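Local atomic coordinates of ciona betagamma-crystallin (Ciona intestinalis, PDB entry 2BV2), a protein that binds calcium ions and serves as a single-domain betagamma-crystallin, a structural component of the neuroectodermal visual system of an ascidian. Residues Tyr57-Gly62 with Gly68-Asn73. Sequence-based numbering, arbitrary orientation.
Sequences YKLTPG and GSWGGN
Tyr57 and Trp70 meet in a T-shaped stack, a worked example of how a loop can be fastened to a strand without one direct hydrogen bond between them. The five-membered ring of Trp70 turns its edge to a face of the Tyr57 ring, with centroids 4.9 Å apart and planes inclined at 64°. Followed outward, the tyrosine passes from the indole near its CB to the backbone of Gly71 and Gly72 near its hydroxyl. Its CB lies near both CD1 and the carbonyl O of Trp70; Tyr57 CG and CD2 are 3.6 and 3.7 Å from Trp70 CD1, the indole carbon that stands over the ring close to its rim. The other branch leans to carbonyls, Tyr57 CD1 approaching Trp70 O at 3.4 Å and Tyr57 CE1 approaching Gly71 O at 3.3 Å. Tyr57 CZ and OH then rest 3.5 and 3.6 Å from Gly72 CA, where even a beta carbon would crowd Tyr57 CZ and clash with Trp70 NE1. Tyr57 OH hydrogen-bonds Asp48 OD2; Asp48 is also a calcium-binding residue, so the hydroxyl probably helps position that site. With an alanine at this position, the indole edge is likely to lose the ring it faces and Asp48 a hydroxyl partner. Trp70 holds CG between its backbone N and carbonyl carbon (chi1 68°), which brings its CD1 edge against the tyrosine face, while its CB meets Leu59 CD1 at 3.6 Å. A water donates to both Lys58 O and Trp70 O, bridging the two backbones. Within the second Greek key motif, the contact thus ties strand 56-59, an outermost strand paired with strand 44-47, to the loop between strands 62-64 and 79-82, and Leu59 and Trp70 both reach Ile37 and Tyr64 in the other sheet.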
loop_
_atom_site.group_PDB
_atom_site.type_symbol
_atom_site.label_atom_id
_atom_site.label_comp_id
_atom_site.label_asym_id
_atom_site.label_seq_id
_atom_site.Cartn_x
_atom_site.Cartn_y
_atom_site.Cartn_z
ATOM N N TYR A 57 8.406 1.084 3.357
ATOM C CA TYR A 57 7.724 2.031 4.236
ATOM C C TYR A 57 6.898 1.256 5.249
ATOM O O TYR A 57 6.119 0.371 4.868
ATOM C CB TYR A 57 6.823 2.979 3.451
ATOM C CG TYR A 57 7.501 3.595 2.254
ATOM C CD1 TYR A 57 8.322 4.692 2.387
ATOM C CD2 TYR A 57 7.293 3.087 0.981
ATOM C CE1 TYR A 57 8.937 5.249 1.295
ATOM C CE2 TYR A 57 7.892 3.650 -0.109
ATOM C CZ TYR A 57 8.714 4.722 0.057
ATOM O OH TYR A 57 9.332 5.293 -1.014
ATOM N N LYS A 58 7.069 1.595 6.530
ATOM C CA LYS A 58 6.348 0.950 7.616
ATOM C C LYS A 58 5.085 1.721 7.972
ATOM O O LYS A 58 5.107 2.943 8.160
ATOM C CB LYS A 58 7.241 0.871 8.848
ATOM C CG LYS A 58 6.738 -0.064 9.930
ATOM C CD LYS A 58 7.676 0.011 11.128
ATOM C CE LYS A 58 7.198 -0.841 12.259
ATOM N NZ LYS A 58 7.991 -0.552 13.476
ATOM N N LEU A 59 3.991 0.982 8.097
ATOM C CA LEU A 59 2.667 1.556 8.283
ATOM C C LEU A 59 2.028 0.809 9.406
ATOM O O LEU A 59 2.042 -0.427 9.404
ATOM C CB LEU A 59 1.808 1.328 7.039
ATOM C CG LEU A 59 1.839 2.316 5.890
ATOM C CD1 LEU A 59 3.214 2.790 5.569
ATOM C CD2 LEU A 59 1.167 1.644 4.699
ATOM N N THR A 60 1.513 1.552 10.381
ATOM C CA THR A 60 0.748 0.989 11.494
ATOM C C THR A 60 -0.690 1.461 11.345
ATOM O O THR A 60 -0.971 2.338 10.507
ATOM C CB THR A 60 1.342 1.438 12.839
ATOM O OG1 THR A 60 1.342 2.867 12.911
ATOM C CG2 THR A 60 2.768 0.943 12.963
ATOM N N PRO A 61 -1.614 0.874 12.125
ATOM C CA PRO A 61 -3.027 1.218 12.010
ATOM C C PRO A 61 -3.319 2.719 11.981
ATOM O O PRO A 61 -2.808 3.473 12.798
ATOM C CB PRO A 61 -3.644 0.543 13.242
ATOM C CG PRO A 61 -2.796 -0.666 13.437
ATOM C CD PRO A 61 -1.399 -0.160 13.152
ATOM N N GLY A 62 -4.155 3.130 11.031
ATOM C CA GLY A 62 -4.436 4.536 10.803
ATOM C C GLY A 62 -4.627 4.830 9.329
ATOM O O GLY A 62 -4.532 3.940 8.486
ATOM N N GLY A 68 3.022 11.152 0.736
ATOM C CA GLY A 68 3.851 11.882 1.701
ATOM C C GLY A 68 3.604 11.459 3.133
ATOM O O GLY A 68 4.530 11.481 3.947
ATOM N N SER A 69 2.373 11.034 3.442
ATOM C CA SER A 69 2.035 10.630 4.783
ATOM C C SER A 69 2.732 9.336 5.192
ATOM O O SER A 69 2.885 9.087 6.378
ATOM C CB SER A 69 0.525 10.511 4.949
ATOM O OG SER A 69 0.074 9.332 4.362
ATOM N N TRP A 70 3.163 8.518 4.234
ATOM C CA TRP A 70 4.065 7.383 4.566
ATOM C C TRP A 70 5.533 7.576 4.152
ATOM O O TRP A 70 6.357 6.684 4.340
ATOM C CB TRP A 70 3.522 6.046 4.057
ATOM C CG TRP A 70 3.477 5.843 2.558
ATOM C CD1 TRP A 70 4.511 5.454 1.742
ATOM C CD2 TRP A 70 2.325 5.955 1.717
ATOM N NE1 TRP A 70 4.065 5.337 0.441
ATOM C CE2 TRP A 70 2.728 5.627 0.402
ATOM C CE3 TRP A 70 0.982 6.290 1.950
ATOM C CZ2 TRP A 70 1.842 5.658 -0.686
ATOM C CZ3 TRP A 70 0.108 6.320 0.877
ATOM C CH2 TRP A 70 0.537 6.002 -0.426
ATOM N N GLY A 71 5.854 8.766 3.656
ATOM C CA GLY A 71 7.211 9.135 3.237
ATOM C C GLY A 71 7.566 8.632 1.847
ATOM O O GLY A 71 8.746 8.564 1.489
ATOM N N GLY A 72 6.550 8.289 1.057
ATOM C CA GLY A 72 6.761 7.638 -0.230
ATOM C C GLY A 72 6.386 8.485 -1.426
ATOM O O GLY A 72 6.151 9.683 -1.299
ATOM N N ASN A 73 6.340 7.818 -2.579
ATOM C CA ASN A 73 6.097 8.410 -3.884
ATOM C C ASN A 73 4.740 7.953 -4.419
ATOM O O ASN A 73 4.297 6.838 -4.142
ATOM C CB ASN A 73 7.183 7.947 -4.876
ATOM C CG ASN A 73 8.568 8.520 -4.573
ATOM O OD1 ASN A 73 8.705 9.686 -4.228
ATOM N ND2 ASN A 73 9.607 7.692 -4.737
HETATM O O HOH W 1 5.589 5.360 6.983
#